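Local coordinates for putative glyoxalase superfamily protein (Ralstonia eutropha, PDB 3IUZ) that probably acts as an iron(II)-dependent dioxygenase of the 2-oxoadipate dioxygenase/decarboxylase family of the glyoxalase clan, probably forming 2-hydroxyglutarate, at residues A[33-36]-A[37-41]; A[63-66]-A[67-71]; A[98-101]-A[102-106]. All coordinates share one frame; numbering follows the deposited sequence.

Contact 1. Residues A[33-36]-A[37-41]; sequences PSDA and EGRAT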
ATOM      1  N   PRO A  33      -2.173   8.032  20.662  1.00 16.91           N
ATOM      2  CA  PRO A  33      -2.868   9.183  21.198  1.00 17.93           C
ATOM      3  C   PRO A  33      -4.402   9.080  21.098  1.00 18.01           C
ATOM      4  O   PRO A  33      -4.934   8.593  20.114  1.00 18.07           O
ATOM      5  CB  PRO A  33      -2.319  10.354  20.360  1.00 17.76           C
ATOM      6  CG  PRO A  33      -1.016   9.837  19.819  1.00 18.05           C
ATOM      7  CD  PRO A  33      -1.115   8.417  19.706  1.00 17.25           C
ATOM      8  N   SER A  34      -5.076   9.572  22.138  1.00 18.98           N
ATOM      9  CA  SER A  34      -6.538   9.580  22.251  1.00 20.00           C
ATOM     10  C   SER A  34      -7.024  11.005  22.533  1.00 19.58           C
ATOM     11  O   SER A  34      -6.261  11.862  22.968  1.00 19.43           O
ATOM     12  CB  SER A  34      -6.982   8.675  23.422  1.00 20.07           C
ATOM     13  OG  SER A  34      -6.497   9.232  24.659  1.00 25.62           O
ATOM     14  N   ASP A  35      -8.291  11.273  22.260  1.00 20.41           N
ATOM     15  CA  ASP A  35      -8.873  12.556  22.569  1.00 21.47           C
ATOM     16  C   ASP A  35      -9.881  12.435  23.717  1.00 23.04           C
ATOM     17  O   ASP A  35     -10.621  11.450  23.767  1.00 21.58           O
ATOM     18  CB  ASP A  35      -9.535  13.082  21.325  1.00 22.50           C
ATOM     19  CG  ASP A  35     -10.324  14.349  21.579  1.00 23.78           C
ATOM     20  OD1 ASP A  35      -9.682  15.398  21.735  1.00 19.21           O
ATOM     21  OD2 ASP A  35     -11.576  14.254  21.637  1.00 21.38           O
ATOM     22  N   ALA A  36      -9.900  13.443  24.625  1.00 24.21           N
ATOM     23  CA  ALA A  36     -10.733  13.411  25.874  1.00 24.80           C
ATOM     24  C   ALA A  36     -12.253  13.399  25.571  1.00 25.03           C
ATOM     25  O   ALA A  36     -13.068  12.863  26.363  1.00 24.63           O
ATOM     26  CB  ALA A  36     -10.374  14.579  26.816  1.00 25.12           C
ATOM     27  N   GLU A  37     -12.617  13.953  24.408  1.00 25.28           N
ATOM     28  CA  GLU A  37     -14.011  14.067  24.013  1.00 26.43           C
ATOM     29  C   GLU A  37     -14.470  12.896  23.111  1.00 26.42           C
ATOM     30  O   GLU A  37     -15.616  12.864  22.562  1.00 25.31           O
ATOM     31  CB  GLU A  37     -14.244  15.419  23.367  1.00 27.56           C
ATOM     32  CG  GLU A  37     -14.109  16.547  24.358  1.00 31.45           C
ATOM     33  CD  GLU A  37     -14.196  17.931  23.731  1.00 35.69           C
ATOM     34  OE1 GLU A  37     -14.780  18.082  22.623  1.00 42.72           O
ATOM     35  OE2 GLU A  37     -13.654  18.866  24.342  1.00 35.78           O
ATOM     36  N   GLY A  38     -13.595  11.921  22.953  1.00 25.46           N
ATOM     37  CA  GLY A  38     -13.984  10.742  22.197  1.00 25.89           C
ATOM     38  C   GLY A  38     -13.814  10.877  20.689  1.00 25.81           C
ATOM     39  O   GLY A  38     -14.026   9.898  19.947  1.00 26.31           O
ATOM     40  N   ARG A  39     -13.371  12.052  20.238  1.00 24.60           N
ATOM     41  CA  ARG A  39     -13.007  12.260  18.820  1.00 23.29           C
ATOM     42  C   ARG A  39     -11.894  11.316  18.359  1.00 20.44           C
ATOM     43  O   ARG A  39     -11.206  10.684  19.174  1.00 21.37           O
ATOM     44  CB  ARG A  39     -12.613  13.711  18.608  1.00 23.21           C
ATOM     45  CG  ARG A  39     -13.786  14.629  18.966  1.00 25.05           C
ATOM     46  CD  ARG A  39     -13.481  16.091  18.923  1.00 27.09           C
ATOM     47  NE  ARG A  39     -12.478  16.441  19.901  1.00 26.92           N
ATOM     48  CZ  ARG A  39     -12.138  17.690  20.226  1.00 30.56           C
ATOM     49  NH1 ARG A  39     -12.744  18.731  19.679  1.00 30.38           N
ATOM     50  NH2 ARG A  39     -11.183  17.903  21.121  1.00 28.97           N
ATOM     51  N   ALA A  40     -11.692  11.264  17.047  1.00 18.14           N
ATOM     52  CA  ALA A  40     -10.671  10.428  16.461  1.00 16.11           C
ATOM     53  C   ALA A  40      -9.412  11.227  16.214  1.00 15.41           C
ATOM     54  O   ALA A  40      -9.411  12.266  15.499  1.00 13.42           O
ATOM     55  CB  ALA A  40     -11.161   9.776  15.172  1.00 15.20           C
ATOM     56  N   THR A  41      -8.330  10.758  16.819  1.00 14.92           N
ATOM     57  CA  THR A  41      -7.046  11.406  16.591  1.00 14.49           C
ATOM     58  C   THR A  41      -6.447  11.030  15.224  1.00 14.95           C
ATOM     59  O   THR A  41      -6.819  10.016  14.640  1.00 14.88           O
ATOM     60  CB  THR A  41      -6.044  11.027  17.655  1.00 14.44           C
ATOM     61  OG1 THR A  41      -5.793   9.611  17.627  1.00 14.16           O
ATOM     62  CG2 THR A  41      -6.548  11.421  19.060  1.00 12.61           C
TER
HETATM   63  O   HOH W   1      -9.636   9.299  20.806  1.00 24.13           O
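R39 grips the carboxylate of D35 side-on across a tight chain reversal, a type I beta turn from D35 to G38 combined with an Asx turn in which D35 OD2 accepts E37 N at 3.0 Å. The turn's own backbone bond joins G38 N to D35 O over 3.1 Å. A chi1 of 173° carries CG of D35 to the far side of CB from its own nitrogen and brings the carboxylate over to the returning limb of the turn. There R39 NH2 meets D35 OD1 at 3.0 Å on its syn side, while R39 NE reaches D35 OD2 at 2.9 Å from above the carboxylate plane. Both oxygens lie near the guanidinium plane, yet the two flat groups are turned 47° against each other, so the salt bridge is twisted. OD2 also accepts the backbone N of R39, from its anti side. Three N-H groups on this one oxygen hold the carboxylate of D35 in place and link the turn to R39. R39 bends at chi3 to present this edge, and E37 OE1 lies over the centre of one face of its guanidinium, a long, purely electrostatic partner. G38 adopts a left-handed backbone conformation that favours glycine. A water accepts from D35 N and lies within hydrogen-bonding distance of R39 O, bridging the two limbs. T41, the N-cap residue just before helix 42-60, reaches back to P33, its own N bonded to E44 OE1. Its side chain, like those of D35 and R39, touches V187 of strand 187-188. With chi1 at 62°, T41 rests CG2 against S34 C at 3.5 Å and sends OG1 to P33 O, a 2.8 Å hydrogen bond whose donor sits above the carbonyl plane.

Contact 2. Residues A[63-66]-A[67-71]; sequences TGRA and YTDDV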
ATOM      1  N   THR A  63      -3.511 -15.633  -1.716  1.00 18.20           N
ATOM      2  CA  THR A  63      -2.527 -16.354  -0.912  1.00 18.63           C
ATOM      3  C   THR A  63      -2.385 -15.707   0.464  1.00 19.20           C
ATOM      4  O   THR A  63      -2.220 -16.397   1.481  1.00 18.31           O
ATOM      5  CB  THR A  63      -1.157 -16.452  -1.674  1.00 20.19           C
ATOM      6  OG1 THR A  63      -1.383 -17.001  -3.002  1.00 20.90           O
ATOM      7  CG2 THR A  63      -0.230 -17.334  -0.958  1.00 19.14           C
ATOM      8  N   GLY A  64      -2.493 -14.372   0.503  1.00 19.03           N
ATOM      9  CA  GLY A  64      -2.571 -13.648   1.751  1.00 19.74           C
ATOM     10  C   GLY A  64      -3.789 -13.996   2.560  1.00 19.50           C
ATOM     11  O   GLY A  64      -3.709 -14.195   3.738  1.00 19.39           O
ATOM     12  N   ARG A  65      -4.942 -14.053   1.902  1.00 20.59           N
ATOM     13  CA  ARG A  65      -6.174 -14.431   2.556  1.00 21.40           C
ATOM     14  C   ARG A  65      -6.072 -15.824   3.183  1.00 21.33           C
ATOM     15  O   ARG A  65      -6.531 -16.016   4.324  1.00 22.52           O
ATOM     16  CB  ARG A  65      -7.310 -14.334   1.541  1.00 22.12           C
ATOM     17  CG  ARG A  65      -8.719 -14.266   2.128  1.00 27.12           C
ATOM     18  CD  ARG A  65      -9.674 -13.634   1.109  1.00 29.90           C
ATOM     19  NE  ARG A  65      -9.825 -14.440  -0.123  1.00 33.10           N
ATOM     20  CZ  ARG A  65      -9.499 -14.069  -1.380  1.00 38.08           C
ATOM     21  NH1 ARG A  65      -8.959 -12.866  -1.686  1.00 38.57           N
ATOM     22  NH2 ARG A  65      -9.717 -14.928  -2.377  1.00 35.79           N
ATOM     23  N   ALA A  66      -5.437 -16.778   2.484  1.00 19.27           N
ATOM     24  CA  ALA A  66      -5.214 -18.134   3.006  1.00 19.25           C
ATOM     25  C   ALA A  66      -4.396 -18.169   4.274  1.00 19.16           C
ATOM     26  O   ALA A  66      -4.767 -18.810   5.288  1.00 18.56           O
ATOM     27  CB  ALA A  66      -4.487 -19.017   1.932  1.00 18.45           C
ATOM     28  N   TYR A  67      -3.249 -17.488   4.210  1.00 18.42           N
ATOM     29  CA  TYR A  67      -2.380 -17.323   5.350  1.00 18.05           C
ATOM     30  C   TYR A  67      -3.136 -16.689   6.533  1.00 17.44           C
ATOM     31  O   TYR A  67      -3.123 -17.225   7.644  1.00 16.95           O
ATOM     32  CB  TYR A  67      -1.122 -16.484   5.025  1.00 17.76           C
ATOM     33  CG  TYR A  67      -0.317 -16.227   6.293  1.00 18.09           C
ATOM     34  CD1 TYR A  67       0.469 -17.230   6.832  1.00 17.19           C
ATOM     35  CD2 TYR A  67      -0.403 -15.002   6.992  1.00 17.05           C
ATOM     36  CE1 TYR A  67       1.152 -17.042   8.030  1.00 18.09           C
ATOM     37  CE2 TYR A  67       0.285 -14.807   8.176  1.00 16.34           C
ATOM     38  CZ  TYR A  67       1.062 -15.819   8.676  1.00 17.66           C
ATOM     39  OH  TYR A  67       1.726 -15.668   9.834  1.00 19.01           O
ATOM     40  N   THR A  68      -3.789 -15.562   6.298  1.00 17.11           N
ATOM     41  CA  THR A  68      -4.410 -14.855   7.399  1.00 18.20           C
ATOM     42  C   THR A  68      -5.630 -15.611   7.925  1.00 18.86           C
ATOM     43  O   THR A  68      -5.907 -15.560   9.125  1.00 18.66           O
ATOM     44  CB  THR A  68      -4.814 -13.409   7.022  1.00 18.56           C
ATOM     45  OG1 THR A  68      -5.691 -13.441   5.907  1.00 18.81           O
ATOM     46  CG2 THR A  68      -3.571 -12.507   6.727  1.00 15.67           C
ATOM     47  N   ASP A  69      -6.361 -16.344   7.047  1.00 19.38           N
ATOM     48  CA  ASP A  69      -7.433 -17.241   7.546  1.00 19.58           C
ATOM     49  C   ASP A  69      -6.895 -18.267   8.580  1.00 20.07           C
ATOM     50  O   ASP A  69      -7.541 -18.549   9.609  1.00 19.21           O
ATOM     51  CB  ASP A  69      -8.108 -17.984   6.397  1.00 20.45           C
ATOM     52  CG  ASP A  69      -9.091 -17.119   5.607  1.00 21.17           C
ATOM     53  OD1 ASP A  69      -9.392 -15.970   6.012  1.00 22.29           O
ATOM     54  OD2 ASP A  69      -9.554 -17.593   4.536  1.00 19.04           O
ATOM     55  N   ASP A  70      -5.718 -18.842   8.316  1.00 19.54           N
ATOM     56  CA  ASP A  70      -5.103 -19.743   9.274  1.00 20.25           C
ATOM     57  C   ASP A  70      -4.732 -18.997  10.567  1.00 20.21           C
ATOM     58  O   ASP A  70      -4.871 -19.511  11.664  1.00 20.84           O
ATOM     59  CB  ASP A  70      -3.827 -20.373   8.733  1.00 20.78           C
ATOM     60  CG  ASP A  70      -4.069 -21.434   7.683  1.00 22.63           C
ATOM     61  OD1 ASP A  70      -5.234 -21.800   7.357  1.00 24.18           O
ATOM     62  OD2 ASP A  70      -3.026 -21.906   7.180  1.00 22.44           O
ATOM     63  N   VAL A  71      -4.229 -17.789  10.437  1.00 20.37           N
ATOM     64  CA  VAL A  71      -3.871 -17.003  11.644  1.00 20.52           C
ATOM     65  C   VAL A  71      -5.107 -16.814  12.530  1.00 20.84           C
ATOM     66  O   VAL A  71      -5.070 -17.108  13.713  1.00 20.10           O
ATOM     67  CB  VAL A  71      -3.193 -15.658  11.246  1.00 20.43           C
ATOM     68  CG1 VAL A  71      -3.040 -14.698  12.459  1.00 20.45           C
ATOM     69  CG2 VAL A  71      -1.813 -15.956  10.586  1.00 17.26           C
TER
HETATM   70  O   HOH W   2      -6.425 -20.896   4.979  1.00 22.73           O
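T68 turns its hydroxyl back onto the preceding turn, where OG1 lies 3.0 Å from G64 O and 3.1 Å from R65 O. With one proton and two acceptors in reach, which carbonyl receives it is not settled. The torsion responsible is a chi1 of 57°, which places OG1 between the backbone N and the carbonyl carbon and leaves CG2 to lean on G64 O from the other branch. Backbone bonds of the same region run i to i+4: T68 N points at G64 O over 2.9 Å, nearly in line with the carbonyl bond, and Y67 N, D69 N and D70 N reach T63 O, R65 O and A66 O. This ladder is that of a regular alpha helix, here nearly the whole of helix 62-73, with one flank turned inward and the other carrying charged side chains. On the inward flank Y67 meets F305 edge-to-face, and T68 and V71 rest on L25 of helix 16-25. Among the charged groups, R65 and D69 lie side by side and point the same way, but R65 NE stays 5.6 Å from D69 OD2, too far for a salt bridge, so that any attraction is probably weak; the guanidinium instead uses NH1 on L58 O. D69 folds its carboxylate over the helix, bringing CG to 3.1 Å from R65 O. The oxygens on both sides are acceptors, so no hydrogen bond forms and their approach is probably electrostatically unfavourable. A water adds a further polar link: a single molecule donates to A66 O at 2.7 Å and to D70 OD1 at 2.8 Å, bridging a carbonyl to the carboxylate four residues on. The other oxygen of that carboxylate, D70 OD2, forms a salt bridge with R258.

Contact 3. Residues A[98-101]-A[102-106]; sequences EGEA and AFTRI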
ATOM      1  N   GLU A  98       2.769  14.356  -9.887  1.00 14.69           N
ATOM      2  CA  GLU A  98       3.794  13.495 -10.393  1.00 14.64           C
ATOM      3  C   GLU A  98       4.443  12.708  -9.271  1.00 14.91           C
ATOM      4  O   GLU A  98       4.742  13.259  -8.231  1.00 13.19           O
ATOM      5  CB  GLU A  98       4.874  14.344 -11.060  1.00 15.04           C
ATOM      6  CG  GLU A  98       4.422  15.176 -12.248  1.00 16.60           C
ATOM      7  CD  GLU A  98       5.522  16.106 -12.763  1.00 19.59           C
ATOM      8  OE1 GLU A  98       6.682  15.673 -12.789  1.00 21.52           O
ATOM      9  OE2 GLU A  98       5.222  17.267 -13.102  1.00 18.34           O
ATOM     10  N   GLY A  99       4.753  11.448  -9.542  1.00 13.51           N
ATOM     11  CA  GLY A  99       5.435  10.606  -8.579  1.00 13.94           C
ATOM     12  C   GLY A  99       4.829  10.589  -7.200  1.00 12.80           C
ATOM     13  O   GLY A  99       3.583  10.515  -7.041  1.00 14.17           O
ATOM     14  N   GLU A 100       5.679  10.618  -6.195  1.00 13.11           N
ATOM     15  CA  GLU A 100       5.208  10.411  -4.810  1.00 13.40           C
ATOM     16  C   GLU A 100       4.337  11.563  -4.270  1.00 14.38           C
ATOM     17  O   GLU A 100       3.640  11.393  -3.270  1.00 13.39           O
ATOM     18  CB  GLU A 100       6.325  10.108  -3.839  1.00 13.69           C
ATOM     19  CG  GLU A 100       7.277  11.239  -3.609  1.00 14.58           C
ATOM     20  CD  GLU A 100       7.878  11.218  -2.242  1.00 15.08           C
ATOM     21  OE1 GLU A 100       7.879  10.149  -1.596  1.00 18.28           O
ATOM     22  OE2 GLU A 100       8.369  12.290  -1.848  1.00 14.67           O
ATOM     23  N   ALA A 101       4.410  12.734  -4.897  1.00 15.53           N
ATOM     24  CA  ALA A 101       3.615  13.887  -4.461  1.00 15.27           C
ATOM     25  C   ALA A 101       2.132  13.537  -4.439  1.00 15.32           C
ATOM     26  O   ALA A 101       1.361  14.145  -3.747  1.00 15.62           O
ATOM     27  CB  ALA A 101       3.838  15.107  -5.407  1.00 15.96           C
ATOM     28  N   ALA A 102       1.726  12.552  -5.214  1.00 14.59           N
ATOM     29  CA  ALA A 102       0.318  12.167  -5.231  1.00 14.78           C
ATOM     30  C   ALA A 102      -0.095  11.601  -3.886  1.00 14.00           C
ATOM     31  O   ALA A 102      -1.247  11.671  -3.525  1.00 14.77           O
ATOM     32  CB  ALA A 102       0.038  11.155  -6.370  1.00 14.41           C
ATOM     33  N   PHE A 103       0.862  11.031  -3.155  1.00 13.44           N
ATOM     34  CA  PHE A 103       0.623  10.473  -1.839  1.00 14.28           C
ATOM     35  C   PHE A 103       1.228  11.247  -0.651  1.00 14.09           C
ATOM     36  O   PHE A 103       0.646  11.230   0.405  1.00 13.86           O
ATOM     37  CB  PHE A 103       1.072   9.009  -1.832  1.00 15.72           C
ATOM     38  CG  PHE A 103       0.149   8.160  -2.628  1.00 14.50           C
ATOM     39  CD1 PHE A 103      -1.047   7.750  -2.071  1.00 15.28           C
ATOM     40  CD2 PHE A 103       0.368   7.965  -3.989  1.00 18.57           C
ATOM     41  CE1 PHE A 103      -1.967   7.094  -2.824  1.00 18.52           C
ATOM     42  CE2 PHE A 103      -0.552   7.303  -4.745  1.00 17.66           C
ATOM     43  CZ  PHE A 103      -1.707   6.845  -4.154  1.00 18.07           C
ATOM     44  N   THR A 104       2.350  11.933  -0.807  1.00 13.65           N
ATOM     45  CA  THR A 104       2.857  12.695   0.337  1.00 13.65           C
ATOM     46  C   THR A 104       1.860  13.809   0.780  1.00 13.86           C
ATOM     47  O   THR A 104       1.788  14.120   1.950  1.00 12.62           O
ATOM     48  CB  THR A 104       4.236  13.290   0.090  1.00 13.85           C
ATOM     49  OG1 THR A 104       4.274  13.953  -1.154  1.00 16.02           O
ATOM     50  CG2 THR A 104       5.315  12.153   0.086  1.00 10.71           C
ATOM     51  N   ARG A 105       1.147  14.391  -0.168  1.00 13.59           N
ATOM     52  CA  ARG A 105       0.066  15.336   0.089  1.00 13.98           C
ATOM     53  C   ARG A 105      -1.087  14.747   0.932  1.00 14.44           C
ATOM     54  O   ARG A 105      -1.887  15.512   1.471  1.00 13.81           O
ATOM     55  CB  ARG A 105      -0.496  15.889  -1.203  1.00 13.36           C
ATOM     56  CG  ARG A 105      -1.411  14.891  -1.971  1.00 14.73           C
ATOM     57  CD  ARG A 105      -1.765  15.310  -3.378  1.00 13.76           C
ATOM     58  NE  ARG A 105      -2.444  14.224  -4.093  1.00 13.06           N
ATOM     59  CZ  ARG A 105      -3.413  14.368  -5.000  1.00 13.06           C
ATOM     60  NH1 ARG A 105      -3.870  15.560  -5.376  1.00 10.45           N
ATOM     61  NH2 ARG A 105      -3.899  13.292  -5.588  1.00 13.51           N
ATOM     62  N   ILE A 106      -1.136  13.403   1.046  1.00 15.05           N
ATOM     63  CA  ILE A 106      -2.069  12.691   1.886  1.00 14.29           C
ATOM     64  C   ILE A 106      -1.382  12.245   3.182  1.00 13.47           C
ATOM     65  O   ILE A 106      -1.889  12.476   4.289  1.00 13.88           O
ATOM     66  CB  ILE A 106      -2.655  11.428   1.165  1.00 14.52           C
ATOM     67  CG1 ILE A 106      -3.430  11.781  -0.109  1.00 14.40           C
ATOM     68  CG2 ILE A 106      -3.510  10.600   2.132  1.00 12.26           C
ATOM     69  CD1 ILE A 106      -3.801  10.513  -1.036  1.00  9.86           C
TER
HETATM   70  O   HOH W   3       6.744  14.458  -2.063  1.00 19.84           O
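The carbonyl oxygen E100 O is gripped by two backbone N-H groups, F103 N and T104 N, each 2.8 Å away. They approach differently: T104 N comes in the carbonyl plane as an alpha-helical donor, whereas F103 N stands above that plane, as in a tighter turn. T104 OG1 adds a weak, unsettled approach to the same oxygen. These bonds open helix 101-110 directly after a type II' beta turn from E98 to A101, in which G99 takes up a positive phi that suits glycine; a weak bond from A102 N to G99 O carries the turn into the helix. The E100 side chain crosses T104 at a slant, its CD 3.6 Å from T104 CG2. A chi1 of 67° sets CG of E100 between its backbone N and carbonyl carbon, and from there the extended chain runs toward strand 125-132, where OE1 bonds to Y130 OH. A water lies 2.7 Å from both E100 OE2 and T104 OG1, so the methyl touches the carboxylate directly while the hydroxyl reaches OE2 through the water. One residue on, R105 lays its CG and CD against A101 O, both at 3.4 Å, before NE bonds to A102 O over 2.9 Å. Beyond, R105 NH2 pairs with D169. Gripped through NE by a carbonyl and through NH2 by a carboxylate, the guanidinium has its rotation fixed, and the nearby negative charge probably stabilises its positive form.

In the fold
From the N terminus, contact 1 comes first, closing the turn 33-41 at the end of the loop that follows helix 16-25, by the short strand 40-41, which pairs with strand 187-188. Contact 2 follows within helix 62-73, the last helix before strand 80-87 enters the large mixed sheet. Contact 3 opens helix 101-110 after that strand, on the way to strand 112-120. All three close over consecutive residues and lie in series, so none nests in or crosses another. They do not touch. The centres of contacts 1 and 2 are about 33 Å apart. Contacts 2 and 3, with centres about 31 Å apart, lie on opposite sides of the chain's centre.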